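Local atomic coordinates of bacterioferritin comigratory protein (Xylella fastidiosa, PDB entry 3IXR), a protein that probably reduces hydrogen peroxide and organic hydroperoxides through a reactive cysteine, as a peroxiredoxin of the PrxQ class. Residues H29-H34 with K44-Y49; W53-F58 with R142-I147; L89-D94 with V113-A118. The protein carries 1 engineered substitution. All coordinates share one frame; numbering follows the deposited sequence.

Interaction 1 of 3, residues H29-H34 with K44-Y49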
ATOM      1  N   HIS A  29       2.967  18.006   4.193  1.00 23.10           N
ATOM      2  CA  HIS A  29       1.959  18.600   3.346  1.00 22.66           C
ATOM      3  C   HIS A  29       2.254  18.239   1.885  1.00 21.42           C
ATOM      4  O   HIS A  29       1.312  17.937   1.172  1.00 20.59           O
ATOM      5  CB  HIS A  29       1.969  20.153   3.519  1.00 22.97           C
ATOM      6  CG  HIS A  29       1.060  20.878   2.557  1.00 26.14           C
ATOM      7  ND1 HIS A  29       1.509  21.525   1.409  1.00 31.06           N
ATOM      8  CD2 HIS A  29      -0.284  21.024   2.551  1.00 30.71           C
ATOM      9  CE1 HIS A  29       0.487  22.050   0.767  1.00 29.75           C
ATOM     10  NE2 HIS A  29      -0.610  21.766   1.440  1.00 34.64           N
ATOM     11  N   SER A  30       3.524  18.252   1.447  1.00 22.14           N
ATOM     12  CA  SER A  30       3.848  17.957   0.045  1.00 23.30           C
ATOM     13  C   SER A  30       3.402  16.498  -0.341  1.00 22.78           C
ATOM     14  O   SER A  30       2.655  16.249  -1.360  1.00 20.58           O
ATOM     15  CB  SER A  30       5.354  18.140  -0.135  1.00 24.58           C
ATOM     16  OG  SER A  30       5.855  17.457  -1.269  1.00 34.98           O
ATOM     17  N   LEU A  31       3.776  15.556   0.515  1.00 20.53           N
ATOM     18  CA  LEU A  31       3.316  14.180   0.305  1.00 19.13           C
ATOM     19  C   LEU A  31       1.795  14.045   0.403  1.00 17.36           C
ATOM     20  O   LEU A  31       1.180  13.313  -0.394  1.00 17.26           O
ATOM     21  CB  LEU A  31       3.966  13.271   1.357  1.00 18.99           C
ATOM     22  CG  LEU A  31       3.541  11.780   1.271  1.00 17.13           C
ATOM     23  CD1 LEU A  31       3.912  11.335  -0.007  1.00 19.21           C
ATOM     24  CD2 LEU A  31       4.394  11.069   2.311  1.00 15.89           C
ATOM     25  N   LEU A  32       1.133  14.654   1.395  1.00 17.58           N
ATOM     26  CA  LEU A  32      -0.326  14.556   1.530  1.00 17.64           C
ATOM     27  C   LEU A  32      -1.118  15.080   0.308  1.00 18.37           C
ATOM     28  O   LEU A  32      -2.218  14.664   0.066  1.00 16.25           O
ATOM     29  CB  LEU A  32      -0.786  15.274   2.803  1.00 17.46           C
ATOM     30  CG  LEU A  32      -0.570  14.544   4.150  1.00 17.31           C
ATOM     31  CD1 LEU A  32      -0.922  15.527   5.249  1.00 21.87           C
ATOM     32  CD2 LEU A  32      -1.462  13.341   4.197  1.00 19.82           C
ATOM     33  N   ASN A  33      -0.477  16.022  -0.405  1.00 20.24           N
ATOM     34  CA  ASN A  33      -1.176  16.647  -1.570  1.00 20.53           C
ATOM     35  C   ASN A  33      -0.645  16.194  -2.902  1.00 21.86           C
ATOM     36  O   ASN A  33      -1.064  16.676  -3.976  1.00 19.39           O
ATOM     37  CB  ASN A  33      -1.156  18.165  -1.415  1.00 21.64           C
ATOM     38  CG  ASN A  33      -2.082  18.559  -0.310  1.00 23.38           C
ATOM     39  OD1 ASN A  33      -3.295  18.607  -0.494  1.00 31.20           O
ATOM     40  ND2 ASN A  33      -1.539  18.714   0.886  1.00 26.15           N
ATOM     41  N   HIS A  34       0.317  15.295  -2.890  1.00 20.68           N
ATOM     42  CA  HIS A  34       0.765  14.676  -4.101  1.00 21.30           C
ATOM     43  C   HIS A  34      -0.341  13.899  -4.866  1.00 21.65           C
ATOM     44  O   HIS A  34      -0.963  12.996  -4.334  1.00 19.15           O
ATOM     45  CB  HIS A  34       1.878  13.712  -3.673  1.00 21.68           C
ATOM     46  CG  HIS A  34       2.345  12.789  -4.762  1.00 24.54           C
ATOM     47  ND1 HIS A  34       2.951  13.246  -5.908  1.00 23.29           N
ATOM     48  CD2 HIS A  34       2.151  11.456  -4.943  1.00 26.19           C
ATOM     49  CE1 HIS A  34       3.215  12.218  -6.708  1.00 26.68           C
ATOM     50  NE2 HIS A  34       2.727  11.124  -6.150  1.00 25.26           N
ATOM     51  N   LYS A  44      -6.502  10.560  -6.545  1.00 22.15           N
ATOM     52  CA  LYS A  44      -6.731  10.810  -5.163  1.00 23.44           C
ATOM     53  C   LYS A  44      -5.480  11.501  -4.649  1.00 19.31           C
ATOM     54  O   LYS A  44      -4.442  11.542  -5.324  1.00 18.87           O
ATOM     55  CB  LYS A  44      -6.758   9.435  -4.500  1.00 25.38           C
ATOM     56  CG  LYS A  44      -7.711   9.264  -3.461  1.00 32.14           C
ATOM     57  CD  LYS A  44      -9.051   8.877  -3.956  1.00 34.89           C
ATOM     58  CE  LYS A  44      -9.842   8.404  -2.705  1.00 38.62           C
ATOM     59  NZ  LYS A  44     -11.203   9.019  -2.715  1.00 37.89           N
ATOM     60  N   THR A  45      -5.531  11.986  -3.389  1.00 18.96           N
ATOM     61  CA  THR A  45      -4.286  12.349  -2.678  1.00 19.72           C
ATOM     62  C   THR A  45      -4.430  11.644  -1.322  1.00 16.96           C
ATOM     63  O   THR A  45      -5.533  11.257  -0.911  1.00 18.42           O
ATOM     64  CB  THR A  45      -4.139  13.856  -2.424  1.00 17.80           C
ATOM     65  OG1 THR A  45      -5.291  14.297  -1.665  1.00 20.99           O
ATOM     66  CG2 THR A  45      -4.024  14.585  -3.792  1.00 19.96           C
ATOM     67  N   LEU A  46      -3.313  11.408  -0.653  1.00 17.83           N
ATOM     68  CA  LEU A  46      -3.350  10.796   0.697  1.00 18.80           C
ATOM     69  C   LEU A  46      -4.172  11.626   1.676  1.00 19.11           C
ATOM     70  O   LEU A  46      -4.824  11.107   2.578  1.00 19.18           O
ATOM     71  CB  LEU A  46      -1.934  10.538   1.209  1.00 16.96           C
ATOM     72  CG  LEU A  46      -1.043   9.497   0.444  1.00 13.77           C
ATOM     73  CD1 LEU A  46       0.449   9.352   0.878  1.00 14.16           C
ATOM     74  CD2 LEU A  46      -1.754   8.078   0.518  1.00 16.32           C
ATOM     75  N   SER A  47      -4.185  12.955   1.492  1.00 18.89           N
ATOM     76  CA  SER A  47      -5.093  13.783   2.303  1.00 20.91           C
ATOM     77  C   SER A  47      -6.562  13.403   2.174  1.00 19.89           C
ATOM     78  O   SER A  47      -7.301  13.667   3.084  1.00 21.13           O
ATOM     79  CB  SER A  47      -4.881  15.274   2.009  1.00 22.07           C
ATOM     80  OG  SER A  47      -5.479  15.532   0.753  1.00 24.10           O
ATOM     81  N   ASP A  48      -7.011  12.741   1.090  1.00 22.41           N
ATOM     82  CA  ASP A  48      -8.402  12.264   1.001  1.00 24.49           C
ATOM     83  C   ASP A  48      -8.723  11.277   2.079  1.00 25.56           C
ATOM     84  O   ASP A  48      -9.867  10.980   2.339  1.00 28.35           O
ATOM     85  CB  ASP A  48      -8.680  11.623  -0.361  1.00 25.54           C
ATOM     86  CG  ASP A  48      -8.672  12.648  -1.449  1.00 27.28           C
ATOM     87  OD1 ASP A  48      -9.035  13.800  -1.118  1.00 32.32           O
ATOM     88  OD2 ASP A  48      -8.239  12.342  -2.577  1.00 35.25           O
ATOM     89  N   TYR A  49      -7.712  10.759   2.759  1.00 24.92           N
ATOM     90  CA  TYR A  49      -8.010   9.761   3.766  1.00 23.65           C
ATOM     91  C   TYR A  49      -7.986  10.293   5.179  1.00 24.28           C
ATOM     92  O   TYR A  49      -7.960   9.506   6.189  1.00 23.13           O
ATOM     93  CB  TYR A  49      -7.082   8.530   3.588  1.00 24.07           C
ATOM     94  CG  TYR A  49      -7.228   7.880   2.228  1.00 19.57           C
ATOM     95  CD1 TYR A  49      -6.409   8.261   1.176  1.00 18.19           C
ATOM     96  CD2 TYR A  49      -8.169   6.892   2.018  1.00 21.30           C
ATOM     97  CE1 TYR A  49      -6.554   7.707  -0.056  1.00 20.20           C
ATOM     98  CE2 TYR A  49      -8.324   6.316   0.765  1.00 21.54           C
ATOM     99  CZ  TYR A  49      -7.500   6.729  -0.249  1.00 24.40           C
ATOM    100  OH  TYR A  49      -7.615   6.151  -1.490  1.00 27.87           O
TER
HETATM  101  O   HOH W   1      -0.810  11.959  -1.859  1.00 16.78           O
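The carbonyl of Leu32, in the short helix 29-33, meets the start of the 3-10 turn 46-48. Ser47 N donates to Leu32 O over 3.0 Å, lying in the carbonyl plane on a lone pair, with an N-H...O angle of 158°. The same oxygen is hemmed in by carbon: Thr45 CB stands 3.2 Å from Leu32 O. Thr45 OG1 sits between its own backbone N and carbonyl carbon (chi1 58°), which turns the hydroxyl along the turn to Ser47 OG, 2.7 Å from Thr45 OG1, and sends CG2 the other way, against the carbonyl oxygens of Asn33 and His34.

Asp48 OD2 accepts the Thr45 N-H from above its carboxylate plane, bracing the start of the 3-10 segment alongside the backbone bond from Asp48 N to Thr45 O. Segment 44-49 is the link from strand 42-44 to strand 53-58 of the sheet, and helix 29-33 packs against it. One water ties the two backbones a second time, donating to Leu31 O and His34 O and accepting from Leu46 N.

Beside the polar seam, Leu46 points its CB at the helix. With CG anti to the carbonyl carbon (chi1 -65°), its CD1 reaches Leu31 CG at 4.0 Å, the two chains slanting across one another, while Leu32 CD2 lies 4.1 Å from Leu46 CB. Leu120 of helix 119-123 touches both Leu31 and Leu46 and extends the apolar patch. Asn33 folds back along its own helix: ND2 donates to His29 O, nearly in the amide plane of Asn33, which helps hold the amide's rotation.

Interaction 2 of 3, residues W53-F58 with R142-I147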
ATOM      1  N   TRP A  53      -8.526   5.327   8.733  1.00 17.27           N
ATOM      2  CA  TRP A  53      -7.258   4.564   8.690  1.00 15.55           C
ATOM      3  C   TRP A  53      -7.014   4.159   7.250  1.00 14.74           C
ATOM      4  O   TRP A  53      -7.962   3.757   6.519  1.00 16.76           O
ATOM      5  CB  TRP A  53      -7.443   3.283   9.461  1.00 16.19           C
ATOM      6  CG  TRP A  53      -7.555   3.559  10.949  1.00 17.80           C
ATOM      7  CD1 TRP A  53      -8.722   3.843  11.626  1.00 24.95           C
ATOM      8  CD2 TRP A  53      -6.495   3.605  11.935  1.00 18.85           C
ATOM      9  NE1 TRP A  53      -8.444   4.084  12.992  1.00 27.56           N
ATOM     10  CE2 TRP A  53      -7.106   3.883  13.203  1.00 25.25           C
ATOM     11  CE3 TRP A  53      -5.104   3.407  11.887  1.00 20.07           C
ATOM     12  CZ2 TRP A  53      -6.363   4.018  14.380  1.00 27.67           C
ATOM     13  CZ3 TRP A  53      -4.375   3.506  13.062  1.00 24.37           C
ATOM     14  CH2 TRP A  53      -5.023   3.794  14.308  1.00 21.37           C
ATOM     15  N   LEU A  54      -5.753   4.225   6.879  1.00 12.37           N
ATOM     16  CA  LEU A  54      -5.359   3.745   5.552  1.00 14.52           C
ATOM     17  C   LEU A  54      -4.242   2.663   5.646  1.00 13.99           C
ATOM     18  O   LEU A  54      -3.239   2.838   6.339  1.00 13.15           O
ATOM     19  CB  LEU A  54      -4.793   4.949   4.754  1.00 15.21           C
ATOM     20  CG  LEU A  54      -4.345   4.602   3.320  1.00 15.84           C
ATOM     21  CD1 LEU A  54      -5.524   3.975   2.489  1.00 16.51           C
ATOM     22  CD2 LEU A  54      -3.642   5.788   2.679  1.00 15.23           C
ATOM     23  N   VAL A  55      -4.494   1.543   4.976  1.00 11.96           N
ATOM     24  CA  VAL A  55      -3.441   0.538   4.778  1.00 10.79           C
ATOM     25  C   VAL A  55      -2.853   0.778   3.427  1.00 10.54           C
ATOM     26  O   VAL A  55      -3.543   0.587   2.421  1.00 11.32           O
ATOM     27  CB  VAL A  55      -3.961  -0.912   4.806  1.00 11.86           C
ATOM     28  CG1 VAL A  55      -2.763  -1.904   4.594  1.00 12.14           C
ATOM     29  CG2 VAL A  55      -4.623  -1.209   6.294  1.00 15.24           C
ATOM     30  N   LEU A  56      -1.602   1.206   3.418  1.00 10.35           N
ATOM     31  CA  LEU A  56      -0.920   1.496   2.152  1.00 11.05           C
ATOM     32  C   LEU A  56       0.151   0.380   1.971  1.00 10.82           C
ATOM     33  O   LEU A  56       1.135   0.280   2.704  1.00 11.61           O
ATOM     34  CB  LEU A  56      -0.265   2.863   2.268  1.00 13.88           C
ATOM     35  CG  LEU A  56       0.347   3.383   0.974  1.00 12.33           C
ATOM     36  CD1 LEU A  56      -0.831   3.791   0.021  1.00 12.37           C
ATOM     37  CD2 LEU A  56       1.148   4.639   1.371  1.00 12.70           C
ATOM     38  N   TYR A  57      -0.162  -0.531   1.044  1.00 10.12           N
ATOM     39  CA  TYR A  57       0.729  -1.718   0.880  1.00  9.53           C
ATOM     40  C   TYR A  57       1.496  -1.645  -0.456  1.00 11.10           C
ATOM     41  O   TYR A  57       0.842  -1.457  -1.532  1.00 11.17           O
ATOM     42  CB  TYR A  57      -0.034  -3.041   1.121  1.00  9.96           C
ATOM     43  CG  TYR A  57      -0.741  -3.642  -0.107  1.00  9.45           C
ATOM     44  CD1 TYR A  57      -2.122  -3.445  -0.272  1.00 10.35           C
ATOM     45  CD2 TYR A  57      -0.024  -4.515  -0.994  1.00 11.84           C
ATOM     46  CE1 TYR A  57      -2.793  -4.030  -1.381  1.00 11.19           C
ATOM     47  CE2 TYR A  57      -0.656  -5.069  -2.090  1.00 13.80           C
ATOM     48  CZ  TYR A  57      -2.067  -4.875  -2.225  1.00 10.54           C
ATOM     49  OH  TYR A  57      -2.851  -5.376  -3.306  1.00 10.53           O
ATOM     50  N   PHE A  58       2.808  -1.724  -0.337  1.00  9.35           N
ATOM     51  CA  PHE A  58       3.676  -1.716  -1.552  1.00  9.77           C
ATOM     52  C   PHE A  58       4.061  -3.116  -1.956  1.00 10.49           C
ATOM     53  O   PHE A  58       4.461  -3.930  -1.084  1.00 10.04           O
ATOM     54  CB  PHE A  58       4.981  -0.953  -1.254  1.00 10.02           C
ATOM     55  CG  PHE A  58       4.770   0.540  -0.931  1.00 10.63           C
ATOM     56  CD1 PHE A  58       4.301   1.023   0.310  1.00  9.58           C
ATOM     57  CD2 PHE A  58       5.059   1.470  -1.944  1.00 12.69           C
ATOM     58  CE1 PHE A  58       4.104   2.419   0.566  1.00  9.09           C
ATOM     59  CE2 PHE A  58       4.893   2.897  -1.670  1.00 15.42           C
ATOM     60  CZ  PHE A  58       4.365   3.356  -0.441  1.00 11.45           C
ATOM     61  N   ARG A 142       8.873  -5.343  -0.562  1.00 13.30           N
ATOM     62  CA  ARG A 142       7.512  -5.445  -0.135  1.00 12.24           C
ATOM     63  C   ARG A 142       7.314  -4.927   1.323  1.00 12.40           C
ATOM     64  O   ARG A 142       7.985  -5.356   2.264  1.00 12.87           O
ATOM     65  CB  ARG A 142       7.062  -6.889  -0.183  1.00 11.59           C
ATOM     66  CG  ARG A 142       5.547  -7.071  -0.090  1.00 13.62           C
ATOM     67  CD  ARG A 142       5.051  -8.559  -0.187  1.00 13.79           C
ATOM     68  NE  ARG A 142       5.693  -9.285  -1.282  1.00 15.28           N
ATOM     69  CZ  ARG A 142       5.149  -9.337  -2.523  1.00 18.51           C
ATOM     70  NH1 ARG A 142       3.917  -8.792  -2.858  1.00 14.53           N
ATOM     71  NH2 ARG A 142       5.865 -10.024  -3.439  1.00 19.84           N
ATOM     72  N   SER A 143       6.440  -3.928   1.470  1.00 10.94           N
ATOM     73  CA  SER A 143       6.335  -3.136   2.729  1.00 11.42           C
ATOM     74  C   SER A 143       4.855  -2.627   2.833  1.00 11.12           C
ATOM     75  O   SER A 143       4.183  -2.383   1.825  1.00 11.22           O
ATOM     76  CB  SER A 143       7.237  -1.880   2.691  1.00  9.87           C
ATOM     77  OG  SER A 143       8.587  -2.311   2.460  1.00 12.42           O
ATOM     78  N   THR A 144       4.338  -2.486   4.053  1.00 10.60           N
ATOM     79  CA  THR A 144       2.980  -1.991   4.310  1.00  8.92           C
ATOM     80  C   THR A 144       2.993  -1.022   5.482  1.00  9.07           C
ATOM     81  O   THR A 144       3.712  -1.233   6.476  1.00 10.12           O
ATOM     82  CB  THR A 144       2.074  -3.216   4.736  1.00  8.56           C
ATOM     83  OG1 THR A 144       2.112  -4.179   3.652  1.00 10.01           O
ATOM     84  CG2 THR A 144       0.653  -2.708   5.035  1.00  8.22           C
ATOM     85  N   PHE A 145       2.196   0.045   5.355  1.00  9.68           N
ATOM     86  CA  PHE A 145       2.114   1.056   6.426  1.00  9.89           C
ATOM     87  C   PHE A 145       0.676   1.200   6.851  1.00 11.82           C
ATOM     88  O   PHE A 145      -0.219   1.249   6.019  1.00 12.04           O
ATOM     89  CB  PHE A 145       2.648   2.344   5.802  1.00  8.94           C
ATOM     90  CG  PHE A 145       4.055   2.210   5.400  1.00 11.52           C
ATOM     91  CD1 PHE A 145       4.380   1.762   4.091  1.00 10.94           C
ATOM     92  CD2 PHE A 145       5.081   2.567   6.282  1.00 11.30           C
ATOM     93  CE1 PHE A 145       5.760   1.590   3.772  1.00 11.03           C
ATOM     94  CE2 PHE A 145       6.432   2.469   5.942  1.00 12.13           C
ATOM     95  CZ  PHE A 145       6.816   1.958   4.739  1.00 13.18           C
ATOM     96  N   LEU A 146       0.470   1.265   8.174  1.00 10.40           N
ATOM     97  CA  LEU A 146      -0.879   1.558   8.644  1.00 10.99           C
ATOM     98  C   LEU A 146      -0.817   2.997   9.055  1.00 13.48           C
ATOM     99  O   LEU A 146      -0.018   3.371   9.887  1.00 13.40           O
ATOM    100  CB  LEU A 146      -1.252   0.670   9.867  1.00 11.43           C
ATOM    101  CG  LEU A 146      -2.633   0.982  10.432  1.00 13.62           C
ATOM    102  CD1 LEU A 146      -3.790   0.588   9.479  1.00 13.89           C
ATOM    103  CD2 LEU A 146      -2.779   0.194  11.776  1.00 14.75           C
ATOM    104  N   ILE A 147      -1.557   3.812   8.343  1.00 12.50           N
ATOM    105  CA  ILE A 147      -1.571   5.298   8.564  1.00 11.96           C
ATOM    106  C   ILE A 147      -2.871   5.704   9.291  1.00 14.44           C
ATOM    107  O   ILE A 147      -3.975   5.352   8.848  1.00 15.09           O
ATOM    108  CB  ILE A 147      -1.472   6.007   7.199  1.00 12.29           C
ATOM    109  CG1 ILE A 147      -0.212   5.481   6.469  1.00 13.30           C
ATOM    110  CG2 ILE A 147      -1.505   7.551   7.414  1.00 14.92           C
ATOM    111  CD1 ILE A 147      -0.235   5.870   4.988  1.00 12.70           C
TER
HETATM  112  O   HOH W   2       3.127  -5.151   1.177  1.00 10.70           O
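Leu54, Leu56 and Phe58 pair with Ile147, Phe145 and Ser143 along two antiparallel strands, and the side chains of these pairs rise on one face of the sheet. There Ile147 supplies the bump: its CG1 branch, anti to the carbonyl carbon (chi1 -55°), carries CD1 into the hollow between two leucines, 4.1 Å from both Leu54 CD2 and Leu56 CB. Farther along, Phe58 and Phe145 meet rim to rim with planes at 87°, neither ring lying over the other; Phe58 CE1 comes to 3.6 Å from Phe145 CD1. Phe124 touches Leu56 and meets both rings at an angle.

The other face is knobbly in a different way. Thr144 CG2 nestles against Val55 CG1 at 3.5 Å, Val55 CG2 takes Leu146 CD1, and the six-membered ring of Trp53 slants against Leu146, Trp53 CE3 lying 3.8 Å from Leu146 CG. Tyr57 leaves only its CB beside Thr144 OG1, because its chi1 of 87° swings the ring away to stack on Phe74. Helices 65-82 and 165-177 close over this face.

Six backbone bonds run between the strands, the shortest from Phe58 N to Ser143 O at 2.6 Å. A water is hydrogen-bonded to Phe58 O and Thr144 OG1. Arg142 CG packs on Phe58 O, while its NH1 bonds Ser67 OG and makes a salt bridge to Glu70. Such an antiparallel pair lies near the middle of the thioredoxin-like sheet. Paired peptides and largely apolar side chains on both faces, with a few hydroxyls, imply a ladder shielded from solvent and polar mainly along its spine.

Interaction 3 of 3, residues L89-D94 with V113-A118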
ATOM      1  N   LEU A  89      -5.056   0.516   0.022  1.00 10.76           N
ATOM      2  CA  LEU A  89      -4.568   0.919  -1.304  1.00 11.47           C
ATOM      3  C   LEU A  89      -3.293   0.149  -1.544  1.00 12.17           C
ATOM      4  O   LEU A  89      -2.347   0.197  -0.716  1.00 13.20           O
ATOM      5  CB  LEU A  89      -4.159   2.408  -1.243  1.00 14.61           C
ATOM      6  CG  LEU A  89      -5.120   3.519  -1.545  1.00 20.40           C
ATOM      7  CD1 LEU A  89      -4.167   4.772  -1.615  1.00 17.01           C
ATOM      8  CD2 LEU A  89      -5.797   3.310  -2.926  1.00 21.78           C
ATOM      9  N   GLY A  90      -3.191  -0.543  -2.700  1.00 12.55           N
ATOM     10  CA  GLY A  90      -1.931  -1.173  -3.047  1.00 11.73           C
ATOM     11  C   GLY A  90      -1.124  -0.196  -3.954  1.00 12.50           C
ATOM     12  O   GLY A  90      -1.728   0.689  -4.617  1.00 14.15           O
ATOM     13  N   VAL A  91       0.149  -0.390  -3.986  1.00 10.62           N
ATOM     14  CA  VAL A  91       1.122   0.458  -4.758  1.00  9.76           C
ATOM     15  C   VAL A  91       2.232  -0.307  -5.431  1.00 11.44           C
ATOM     16  O   VAL A  91       2.939  -1.137  -4.794  1.00 10.76           O
ATOM     17  CB  VAL A  91       1.796   1.472  -3.800  1.00 11.12           C
ATOM     18  CG1 VAL A  91       2.586   2.536  -4.656  1.00 14.67           C
ATOM     19  CG2 VAL A  91       0.787   2.192  -2.886  1.00  9.65           C
ATOM     20  N   SER A  92       2.453  -0.063  -6.751  1.00  9.59           N
ATOM     21  CA  SER A  92       3.740  -0.451  -7.414  1.00 10.55           C
ATOM     22  C   SER A  92       3.983   0.604  -8.461  1.00 12.88           C
ATOM     23  O   SER A  92       3.178   1.480  -8.552  1.00 12.40           O
ATOM     24  CB  SER A  92       3.593  -1.819  -8.085  1.00 12.25           C
ATOM     25  OG  SER A  92       2.848  -1.739  -9.289  1.00 12.80           O
ATOM     26  N   ARG A  93       5.099   0.498  -9.156  1.00 13.96           N
ATOM     27  CA  ARG A  93       5.402   1.549 -10.151  1.00 13.75           C
ATOM     28  C   ARG A  93       4.807   1.137 -11.524  1.00 15.42           C
ATOM     29  O   ARG A  93       5.045   1.825 -12.545  1.00 18.83           O
ATOM     30  CB  ARG A  93       6.874   1.672 -10.265  1.00 12.97           C
ATOM     31  CG  ARG A  93       7.543   2.150  -9.015  1.00 14.72           C
ATOM     32  CD  ARG A  93       8.204   0.693  -8.710  1.00 32.45           C
ATOM     33  NE  ARG A  93       9.577   0.938  -9.028  1.00 23.24           N
ATOM     34  CZ  ARG A  93      10.659   0.241  -9.361  1.00 26.36           C
ATOM     35  NH1 ARG A  93      10.853  -1.084  -9.391  1.00 26.41           N
ATOM     36  NH2 ARG A  93      11.701   1.052  -9.597  1.00 21.79           N
ATOM     37  N   ASP A  94       4.014   0.097 -11.609  1.00 14.01           N
ATOM     38  CA  ASP A  94       3.438  -0.300 -12.925  1.00 12.95           C
ATOM     39  C   ASP A  94       2.412   0.710 -13.368  1.00 12.82           C
ATOM     40  O   ASP A  94       1.899   1.519 -12.632  1.00 13.64           O
ATOM     41  CB  ASP A  94       2.708  -1.676 -12.775  1.00 13.95           C
ATOM     42  CG  ASP A  94       3.689  -2.769 -12.478  1.00 19.90           C
ATOM     43  OD1 ASP A  94       4.527  -3.079 -13.353  1.00 21.51           O
ATOM     44  OD2 ASP A  94       3.674  -3.296 -11.299  1.00 15.64           O
ATOM     45  N   VAL A 113      -2.429   2.171  -6.687  1.00 11.70           N
ATOM     46  CA  VAL A 113      -1.728   3.354  -7.188  1.00 13.49           C
ATOM     47  C   VAL A 113      -0.697   3.020  -8.209  1.00 12.33           C
ATOM     48  O   VAL A 113       0.181   2.129  -7.989  1.00 11.67           O
ATOM     49  CB  VAL A 113      -0.953   3.969  -6.022  1.00 12.03           C
ATOM     50  CG1 VAL A 113      -0.222   5.307  -6.453  1.00 14.61           C
ATOM     51  CG2 VAL A 113      -1.944   4.272  -5.019  1.00 14.94           C
ATOM     52  N   SER A 114      -0.745   3.708  -9.373  1.00 12.00           N
ATOM     53  CA  SER A 114       0.349   3.592 -10.346  1.00 13.05           C
ATOM     54  C   SER A 114       1.349   4.657  -9.980  1.00 15.28           C
ATOM     55  O   SER A 114       1.124   5.879 -10.307  1.00 15.65           O
ATOM     56  CB  SER A 114      -0.230   3.882 -11.744  1.00 13.38           C
ATOM     57  OG  SER A 114       0.813   3.940 -12.692  1.00 16.96           O
ATOM     58  N   ASP A 115       2.405   4.239  -9.295  1.00 13.25           N
ATOM     59  CA  ASP A 115       3.440   5.155  -8.761  1.00 13.17           C
ATOM     60  C   ASP A 115       4.535   5.271  -9.771  1.00 13.69           C
ATOM     61  O   ASP A 115       5.693   4.895  -9.554  1.00 15.29           O
ATOM     62  CB  ASP A 115       3.898   4.701  -7.357  1.00 10.39           C
ATOM     63  CG  ASP A 115       4.800   5.687  -6.670  1.00 13.01           C
ATOM     64  OD1 ASP A 115       5.815   5.268  -6.096  1.00 14.75           O
ATOM     65  OD2 ASP A 115       4.431   6.872  -6.724  1.00 18.09           O
ATOM     66  N   SER A 116       4.188   5.697 -10.978  1.00 17.54           N
ATOM     67  CA  SER A 116       5.131   5.502 -12.073  1.00 19.92           C
ATOM     68  C   SER A 116       6.283   6.497 -12.037  1.00 21.52           C
ATOM     69  O   SER A 116       7.247   6.329 -12.807  1.00 23.21           O
ATOM     70  CB  SER A 116       4.464   5.665 -13.421  1.00 21.30           C
ATOM     71  OG  SER A 116       3.719   6.898 -13.463  1.00 27.24           O
ATOM     72  N   ASP A 117       6.194   7.520 -11.186  1.00 21.91           N
ATOM     73  CA  ASP A 117       7.370   8.409 -10.937  1.00 21.79           C
ATOM     74  C   ASP A 117       8.127   8.026  -9.663  1.00 20.21           C
ATOM     75  O   ASP A 117       9.130   8.644  -9.267  1.00 20.96           O
ATOM     76  CB  ASP A 117       6.938   9.853 -10.846  1.00 23.72           C
ATOM     77  CG  ASP A 117       6.213  10.323 -12.138  1.00 29.37           C
ATOM     78  OD1 ASP A 117       6.763  10.082 -13.279  1.00 35.49           O
ATOM     79  OD2 ASP A 117       5.090  10.873 -11.998  1.00 36.17           O
ATOM     80  N   ALA A 118       7.678   6.937  -9.068  1.00 17.37           N
ATOM     81  CA  ALA A 118       8.340   6.438  -7.831  1.00 16.35           C
ATOM     82  C   ALA A 118       8.279   7.436  -6.653  1.00 17.06           C
ATOM     83  O   ALA A 118       9.066   7.274  -5.713  1.00 14.76           O
ATOM     84  CB  ALA A 118       9.768   5.886  -8.051  1.00 16.01           C
TER
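Ser114 OG gives its proton to Asp94 O over 2.7 Å, arriving 17° off the carbonyl plane, and so clasps the loop that follows strand 86-92. The hydroxyl reaches it because OG lies anti to the backbone N of Ser114 (chi1 173°). A similarly short bond, 2.6 Å, runs from Val113 N to Gly90 O, and Asp115 N donates to Ser92 O, in the carbonyl plane, at 3.0 Å. Between these the link from Ser92 N to Val113 O is stretched to 3.4 Å and weak; Val113 O is also met by His99 NE2 from helix 96-106.

Within 89-94, Ser92 OG does double duty. It donates to Asp94 OD2, on the anti side and 29° out of the carboxylate plane, and accepts from Asp94 N, which makes an ST turn. The carboxylate is held by its own loop and by Asp62 N, which adds a further bond to Asp94 OD2. Asp115, the centre of an inverse gamma turn, turns its carboxylate to helix 119-123, where OD2 and OD1 take the backbone N-H groups of Leu120 and Cys121.

Packing comes next. Val91 and Val113 stand side by side on one face, Val91 CG2 at 4.0 Å from Val113 CB, and Leu89 CD1 touches Val113 CG2. Val91 CG1 meets Asp115 CB at 3.7 Å. Nearer the solvent, the aliphatic start of Arg93 lies along the Asp115 carbonyl, with Arg93 CG 3.4 Å from Asp115 O.

The parallel pairing of strands 86-92 and 112-114, joined through helix 96-106, is a beta-alpha-beta unit, a building block that the thioredoxin fold of peroxiredoxins includes.

In the fold
Interaction 2 lies closest to the middle of the chain, and interaction 3 is also buried, whereas interaction 1 sits farther out and is only partly buried. Strands 53-58 and 86-92 are neighbours in one sheet, so interactions 2 and 3 flank a shared seam: Leu56 CD1 packs on Val91 CG2 at 3.7 Å. Interaction 1 reaches both, through Leu46 and Tyr49 against Leu54 and Tyr49 against Leu89. The chemistry follows the place: regular antiparallel bonds between largely apolar faces in 53-58 with 142-147, parallel bonds giving way to a serine hydroxyl on a loop carbonyl, with carboxylates bracing the loops, in 89-94 with 113-118, and one direct backbone bond plus a bridging water in 29-34 with 44-49.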